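Local coordinates for protein Esterase/lipase (Lactobacillus rhamnosus, PDB 4N5I) that probably hydrolyses carboxylic ester bonds as an alpha/beta-hydrolase, captured here with a phosphinate ester analogue bonded covalently in its active site, at residues 83-88 / 280-285; 141-146 / 179-184. The protein carries 1 engineered substitution. All coordinates share one frame; numbering follows the deposited sequence.

Contact 1: 83-88 / 280-285; sequences NLNRNY and FNVQHW. With 2HD ((2R)-2,3-dibutoxypropyl (R)-octylphosphinate), chain B.
In this alpha/beta-hydrolase fold, Y88 in the first turn of helix 86-94 packs on V282 of the short helix 280-283, beside the pocket holding the phosphinate. No direct hydrogen bond joins the two segments. Both methyls of V282 meet Y88. CG2 stands over the middle of the Y88 ring, 3.9 Å from its centroid and 8° off the normal, a CH-pi contact. CG1, anti to the backbone N (chi1 178°), lies 4.0 Å from Y88 CG and also against the N85 amide, 3.5 Å from its OD1 and nearly as close to its CG and ND2. That amide is held from beyond the contact, ND2 bonding D71 as well as D145. The Y88 ring, swung anti to its own N (chi1 175°), also brings CD2 to 3.5 Å from N281 O. One water bridges the backbones, accepting from Y88 N at 3.1 Å and donating to V282 O at 2.9 Å. Past helix 280-283, W285 CD1 lies 3.8 Å from N87 CB, while its indole NE1 bonds R30 O. N87 is itself tied through its amide to R90 and E29. On the pocket side Q283 NE2 lies 3.4 Å from C15 of the ligand's butoxy chain.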
loop_
_atom_site.group_PDB
_atom_site.type_symbol
_atom_site.label_atom_id
_atom_site.label_comp_id
_atom_site.label_asym_id
_atom_site.label_seq_id
_atom_site.Cartn_x
_atom_site.Cartn_y
_atom_site.Cartn_z
ATOM N N ASN A 83 12.192 3.698 2.791
ATOM C CA ASN A 83 13.107 2.592 3.151
ATOM C C ASN A 83 12.457 1.526 4.012
ATOM O O ASN A 83 13.020 0.450 4.172
ATOM C CB ASN A 83 14.387 3.138 3.866
ATOM C CG ASN A 83 15.309 3.900 2.926
ATOM O OD1 ASN A 83 15.349 3.661 1.697
ATOM N ND2 ASN A 83 15.967 4.898 3.461
ATOM N N LEU A 84 11.313 1.820 4.629
ATOM C CA LEU A 84 10.756 0.836 5.598
ATOM C C LEU A 84 10.518 -0.564 4.997
ATOM O O LEU A 84 10.758 -1.625 5.625
ATOM C CB LEU A 84 9.463 1.370 6.175
ATOM C CG LEU A 84 8.664 0.443 7.109
ATOM C CD1 LEU A 84 9.496 0.294 8.345
ATOM C CD2 LEU A 84 7.364 1.074 7.468
ATOM N N ASN A 85 9.988 -0.585 3.786
ATOM C CA ASN A 85 9.628 -1.825 3.130
ATOM C C ASN A 85 10.689 -2.256 2.122
ATOM O O ASN A 85 10.403 -2.940 1.146
ATOM C CB ASN A 85 8.280 -1.703 2.453
ATOM C CG ASN A 85 7.111 -1.746 3.420
ATOM O OD1 ASN A 85 7.261 -1.834 4.631
ATOM N ND2 ASN A 85 5.917 -1.652 2.864
ATOM N N ARG A 86 11.946 -1.883 2.340
ATOM C CA ARG A 86 12.917 -2.181 1.297
ATOM C C ARG A 86 13.145 -3.701 1.027
ATOM O O ARG A 86 13.264 -4.115 -0.110
ATOM C CB ARG A 86 14.233 -1.483 1.559
ATOM C CG ARG A 86 14.950 -1.914 2.808
ATOM C CD ARG A 86 15.925 -0.751 3.129
ATOM N NE ARG A 86 16.784 -0.977 4.266
ATOM C CZ ARG A 86 16.447 -0.755 5.548
ATOM N NH1 ARG A 86 15.219 -0.359 5.906
ATOM N NH2 ARG A 86 17.342 -0.986 6.494
ATOM N N ASN A 87 13.190 -4.525 2.059
ATOM C CA ASN A 87 13.425 -5.959 1.829
ATOM C C ASN A 87 12.282 -6.631 1.051
ATOM O O ASN A 87 12.534 -7.390 0.124
ATOM C CB ASN A 87 13.747 -6.712 3.098
ATOM C CG ASN A 87 15.211 -6.558 3.506
ATOM O OD1 ASN A 87 16.050 -6.077 2.727
ATOM N ND2 ASN A 87 15.514 -6.944 4.724
ATOM N N TYR A 88 11.057 -6.224 1.368
ATOM C CA TYR A 88 9.901 -6.642 0.640
ATOM C C TYR A 88 9.944 -6.192 -0.794
ATOM O O TYR A 88 9.679 -7.007 -1.638
ATOM C CB TYR A 88 8.664 -6.136 1.356
ATOM C CG TYR A 88 7.316 -6.370 0.667
ATOM C CD1 TYR A 88 6.601 -5.305 0.138
ATOM C CD2 TYR A 88 6.715 -7.653 0.654
ATOM C CE1 TYR A 88 5.343 -5.506 -0.390
ATOM C CE2 TYR A 88 5.483 -7.850 0.073
ATOM C CZ TYR A 88 4.780 -6.788 -0.414
ATOM O OH TYR A 88 3.469 -6.989 -0.934
ATOM N N PHE A 280 3.080 -9.849 8.246
ATOM C CA PHE A 280 4.240 -10.794 8.322
ATOM C C PHE A 280 4.953 -10.950 6.961
ATOM O O PHE A 280 6.164 -11.073 6.873
ATOM C CB PHE A 280 3.874 -12.166 8.914
ATOM C CG PHE A 280 3.148 -13.050 7.949
ATOM C CD1 PHE A 280 3.845 -13.761 6.991
ATOM C CD2 PHE A 280 1.774 -13.100 7.920
ATOM C CE1 PHE A 280 3.176 -14.528 6.055
ATOM C CE2 PHE A 280 1.117 -13.851 6.960
ATOM C CZ PHE A 280 1.839 -14.593 6.052
ATOM N N ASN A 281 4.183 -10.969 5.877
ATOM C CA ASN A 281 4.777 -11.197 4.555
ATOM C C ASN A 281 5.554 -9.995 3.991
ATOM O O ASN A 281 6.359 -10.148 3.092
ATOM C CB ASN A 281 3.718 -11.697 3.594
ATOM C CG ASN A 281 2.604 -10.671 3.385
ATOM O OD1 ASN A 281 1.833 -10.383 4.316
ATOM N ND2 ASN A 281 2.557 -10.085 2.197
ATOM N N VAL A 282 5.375 -8.838 4.585
ATOM C CA VAL A 282 6.165 -7.630 4.269
ATOM C C VAL A 282 7.385 -7.550 5.183
ATOM O O VAL A 282 8.484 -7.201 4.774
ATOM C CB VAL A 282 5.307 -6.365 4.465
ATOM C CG1 VAL A 282 6.067 -5.092 4.204
ATOM C CG2 VAL A 282 4.108 -6.391 3.541
ATOM N N GLN A 283 7.162 -7.791 6.466
ATOM C CA GLN A 283 8.262 -7.678 7.428
ATOM C C GLN A 283 9.243 -8.834 7.417
ATOM O O GLN A 283 10.398 -8.610 7.757
ATOM C CB GLN A 283 7.748 -7.514 8.814
ATOM C CG GLN A 283 6.980 -6.185 8.984
ATOM C CD GLN A 283 6.691 -5.874 10.450
ATOM O OE1 GLN A 283 6.461 -6.774 11.258
ATOM N NE2 GLN A 283 6.682 -4.589 10.780
ATOM N N HIS A 284 8.819 -10.014 6.941
ATOM C CA HIS A 284 9.658 -11.210 6.944
ATOM C C HIS A 284 9.649 -11.964 5.587
ATOM O O HIS A 284 9.119 -13.080 5.445
ATOM C CB HIS A 284 9.197 -12.175 8.024
ATOM C CG HIS A 284 9.214 -11.576 9.387
ATOM N ND1 HIS A 284 10.380 -11.430 10.124
ATOM C CD2 HIS A 284 8.220 -10.990 10.098
ATOM C CE1 HIS A 284 10.080 -10.850 11.270
ATOM N NE2 HIS A 284 8.778 -10.544 11.266
ATOM N N TRP A 285 10.294 -11.372 4.600
ATOM C CA TRP A 285 10.098 -11.837 3.247
ATOM C C TRP A 285 10.549 -13.290 3.089
ATOM O O TRP A 285 10.011 -13.984 2.208
ATOM C CB TRP A 285 10.881 -10.964 2.275
ATOM C CG TRP A 285 12.385 -11.156 2.393
ATOM C CD1 TRP A 285 13.214 -10.451 3.176
ATOM C CD2 TRP A 285 13.222 -12.135 1.701
ATOM N NE1 TRP A 285 14.517 -10.954 3.074
ATOM C CE2 TRP A 285 14.546 -11.944 2.146
ATOM C CE3 TRP A 285 12.974 -13.122 0.718
ATOM C CZ2 TRP A 285 15.624 -12.689 1.664
ATOM C CZ3 TRP A 285 14.007 -13.902 0.295
ATOM C CH2 TRP A 285 15.343 -13.684 0.766
HETATM O O20 2HD B . -0.157 0.754 9.438
HETATM P P9 2HD B . -0.879 -0.350 10.252
HETATM C C8 2HD B . -2.474 0.144 10.933
HETATM C C7 2HD B . -2.304 0.922 12.206
HETATM C C6 2HD B . -3.597 1.742 12.457
HETATM C C5 2HD B . -3.520 2.184 13.897
HETATM C C4 2HD B . -4.884 2.542 14.428
HETATM C C3 2HD B . -4.613 3.084 15.814
HETATM C C2 2HD B . -5.804 2.958 16.767
HETATM C C1 2HD B . -5.413 3.474 18.141
HETATM O O10 2HD B . 0.198 -0.842 11.272
HETATM C C11 2HD B . 0.031 -2.202 11.613
HETATM C C12 2HD B . 0.461 -2.567 13.031
HETATM O O21 2HD B . -0.392 -1.916 13.994
HETATM C C22 2HD B . 0.077 -0.737 14.667
HETATM C C23 2HD B . -0.048 -0.876 16.181
HETATM C C24 2HD B . 0.341 0.445 16.854
HETATM C C25 2HD B . -0.843 1.310 17.225
HETATM C C13 2HD B . 1.967 -2.306 13.137
HETATM O O14 2HD B . 2.590 -3.226 12.250
HETATM C C15 2HD B . 4.014 -3.207 12.329
HETATM C C16 2HD B . 4.596 -1.970 11.638
HETATM C C17 2HD B . 3.911 -1.669 10.306
HETATM C C18 2HD B . 4.606 -0.496 9.658
HETATM O O HOH W 1 10.326 -5.087 4.127
#

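Contact 2: 141-146 / 179-184; sequences LLTGDS and LVALVC. With 2HD ((2R)-2,3-dibutoxypropyl (R)-octylphosphinate), chain B.
Backbone hydrogen bonds from L142 N to L179 O and from A181 N to L142 O (2.9 Å) pair the parallel strands 141-145 and 179-183, whose segment axes approach to 4.8 Å, 13° apart in direction. V183 N gives to G144 O and S146 N to V183 O at 2.8 Å, so the ladder runs on past the strand into the turn. The bond of G144 N to A181 O is weak. A181 O has a second donor, the T143 hydroxyl, with OG1 2.7 Å away and above the carbonyl plane; T143 reaches it because OG1 is anti to the backbone N (chi1 -166°). Apolar contacts differ by face. Where L141, T143, L179 and A181 point, L141 CD1 lies 3.9 Å from A181 CB and 4.1 Å from L179 CD2, and helix 288-311 packs on L141, L179 and A181. On the other face L142 CD2 approaches V180 CG1 at 4.3 Å, and F235 of the adjoining strand packs on V180 and L182. These are central strands of the alpha/beta-hydrolase sheet, the first ending in what looks like the nucleophile elbow: S146 has a positive phi of 59°, the strained backbone of that turn. S146 OG is bonded covalently to P9 of the phosphinate at 1.8 Å. The same ligand accepts hydrogen bonds from G75 N, G76 N and A147 N, consistent with an oxyanion hole.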
loop_
_atom_site.group_PDB
_atom_site.type_symbol
_atom_site.label_atom_id
_atom_site.label_comp_id
_atom_site.label_asym_id
_atom_site.label_seq_id
_atom_site.Cartn_x
_atom_site.Cartn_y
_atom_site.Cartn_z
ATOM N N LEU A 141 0.741 -3.504 -10.674
ATOM C CA LEU A 141 0.250 -3.986 -9.409
ATOM C C LEU A 141 0.420 -2.868 -8.362
ATOM O O LEU A 141 1.533 -2.526 -8.021
ATOM C CB LEU A 141 1.015 -5.239 -8.977
ATOM C CG LEU A 141 0.865 -5.767 -7.506
ATOM C CD1 LEU A 141 -0.559 -5.983 -7.057
ATOM C CD2 LEU A 141 1.617 -7.062 -7.288
ATOM N N LEU A 142 -0.691 -2.378 -7.805
ATOM C CA LEU A 142 -0.643 -1.460 -6.704
ATOM C C LEU A 142 -0.817 -2.260 -5.408
ATOM O O LEU A 142 -1.791 -3.063 -5.285
ATOM C CB LEU A 142 -1.791 -0.487 -6.811
ATOM C CG LEU A 142 -1.873 0.586 -5.731
ATOM C CD1 LEU A 142 -0.603 1.476 -5.661
ATOM C CD2 LEU A 142 -3.137 1.419 -5.907
ATOM N N THR A 143 0.046 -2.027 -4.418
ATOM C CA THR A 143 -0.080 -2.722 -3.164
ATOM C C THR A 143 0.264 -1.848 -1.983
ATOM O O THR A 143 1.062 -0.882 -2.089
ATOM C CB THR A 143 0.752 -4.045 -3.176
ATOM O OG1 THR A 143 0.362 -4.869 -2.058
ATOM C CG2 THR A 143 2.220 -3.804 -3.200
ATOM N N GLY A 144 -0.368 -2.144 -0.857
ATOM C CA GLY A 144 -0.143 -1.390 0.333
ATOM C C GLY A 144 -0.399 -2.243 1.538
ATOM O O GLY A 144 -1.242 -3.150 1.480
ATOM N N ASP A 145 0.353 -2.029 2.607
ATOM C CA ASP A 145 0.176 -2.833 3.851
ATOM C C ASP A 145 -0.329 -1.979 5.039
ATOM O O ASP A 145 0.141 -0.870 5.271
ATOM C CB ASP A 145 1.430 -3.617 4.309
ATOM C CG ASP A 145 2.628 -2.718 4.624
ATOM O OD1 ASP A 145 3.184 -2.064 3.697
ATOM O OD2 ASP A 145 2.988 -2.665 5.829
ATOM N N SER A 146 -1.367 -2.476 5.731
ATOM C CA SER A 146 -1.994 -1.742 6.868
ATOM C C SER A 146 -2.601 -0.277 6.564
ATOM O O SER A 146 -3.555 -0.154 5.787
ATOM C CB SER A 146 -1.001 -1.785 8.023
ATOM O OG SER A 146 -1.711 -1.531 9.245
ATOM N N LEU A 179 -4.143 -4.811 -10.804
ATOM C CA LEU A 179 -4.629 -5.432 -9.604
ATOM C C LEU A 179 -4.275 -4.528 -8.444
ATOM O O LEU A 179 -3.205 -3.926 -8.421
ATOM C CB LEU A 179 -4.020 -6.835 -9.420
ATOM C CG LEU A 179 -4.126 -7.617 -8.137
ATOM C CD1 LEU A 179 -5.561 -8.109 -7.892
ATOM C CD2 LEU A 179 -3.225 -8.826 -8.175
ATOM N N VAL A 180 -5.121 -4.541 -7.422
ATOM C CA VAL A 180 -4.794 -3.879 -6.136
ATOM C C VAL A 180 -4.782 -4.920 -5.001
ATOM O O VAL A 180 -5.859 -5.528 -4.640
ATOM C CB VAL A 180 -5.851 -2.808 -5.785
ATOM C CG1 VAL A 180 -5.416 -2.012 -4.571
ATOM C CG2 VAL A 180 -6.082 -1.854 -6.923
ATOM N N ALA A 181 -3.614 -5.115 -4.412
ATOM C CA ALA A 181 -3.432 -6.118 -3.351
ATOM C C ALA A 181 -3.226 -5.392 -2.050
ATOM O O ALA A 181 -2.291 -4.617 -1.906
ATOM C CB ALA A 181 -2.237 -7.044 -3.678
ATOM N N LEU A 182 -4.092 -5.669 -1.092
ATOM C CA LEU A 182 -4.093 -5.047 0.213
ATOM C C LEU A 182 -3.643 -6.050 1.229
ATOM O O LEU A 182 -4.238 -7.140 1.313
ATOM C CB LEU A 182 -5.544 -4.616 0.567
ATOM C CG LEU A 182 -6.202 -3.806 -0.531
ATOM C CD1 LEU A 182 -7.583 -3.287 -0.119
ATOM C CD2 LEU A 182 -5.339 -2.582 -0.846
ATOM N N VAL A 183 -2.640 -5.680 2.019
ATOM C CA VAL A 183 -2.096 -6.592 3.006
ATOM C C VAL A 183 -2.458 -6.069 4.382
ATOM O O VAL A 183 -2.041 -4.971 4.784
ATOM C CB VAL A 183 -0.571 -6.742 2.875
ATOM C CG1 VAL A 183 -0.020 -7.522 4.041
ATOM C CG2 VAL A 183 -0.204 -7.425 1.583
ATOM N N CYS A 184 -3.238 -6.875 5.110
ATOM C CA CYS A 184 -3.830 -6.515 6.393
ATOM C C CYS A 184 -4.299 -5.033 6.451
ATOM O O CYS A 184 -3.921 -4.258 7.352
ATOM C CB CYS A 184 -2.861 -6.783 7.547
ATOM S SG CYS A 184 -2.209 -8.440 7.630
HETATM O O20 2HD B . -0.157 0.754 9.438
HETATM P P9 2HD B . -0.879 -0.350 10.252
HETATM C C8 2HD B . -2.474 0.144 10.933
HETATM C C7 2HD B . -2.304 0.922 12.206
HETATM C C6 2HD B . -3.597 1.742 12.457
HETATM C C5 2HD B . -3.520 2.184 13.897
HETATM C C4 2HD B . -4.884 2.542 14.428
HETATM C C3 2HD B . -4.613 3.084 15.814
HETATM C C2 2HD B . -5.804 2.958 16.767
HETATM C C1 2HD B . -5.413 3.474 18.141
HETATM O O10 2HD B . 0.198 -0.842 11.272
HETATM C C11 2HD B . 0.031 -2.202 11.613
HETATM C C12 2HD B . 0.461 -2.567 13.031
HETATM O O21 2HD B . -0.392 -1.916 13.994
HETATM C C22 2HD B . 0.077 -0.737 14.667
HETATM C C23 2HD B . -0.048 -0.876 16.181
HETATM C C24 2HD B . 0.341 0.445 16.854
HETATM C C25 2HD B . -0.843 1.310 17.225
HETATM C C13 2HD B . 1.967 -2.306 13.137
HETATM O O14 2HD B . 2.590 -3.226 12.250
HETATM C C15 2HD B . 4.014 -3.207 12.329
HETATM C C16 2HD B . 4.596 -1.970 11.638
HETATM C C17 2HD B . 3.911 -1.669 10.306
HETATM C C18 2HD B . 4.606 -0.496 9.658
#

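How the contacts relate
Both contacts are buried, but contact 2 sits about 5 Å from the chain centre and contact 1 about 12 Å out, centre to centre. Contact 2 is backbone pairing within the sheet; contact 1 is side-chain packing between helix ends, with a water in place of direct bonds. They meet at D145: its OD1 probably accepts a hydrogen bond from N85 ND2 at 2.9 Å, and its CB lies 3.9 Å from V282 CG2. N281 OD1 packs on V183 CG1 at 3.4 Å. M297 of helix 288-311 touches Y88 in one and L141 and A181 in the other. Both contacts touch the phosphinate.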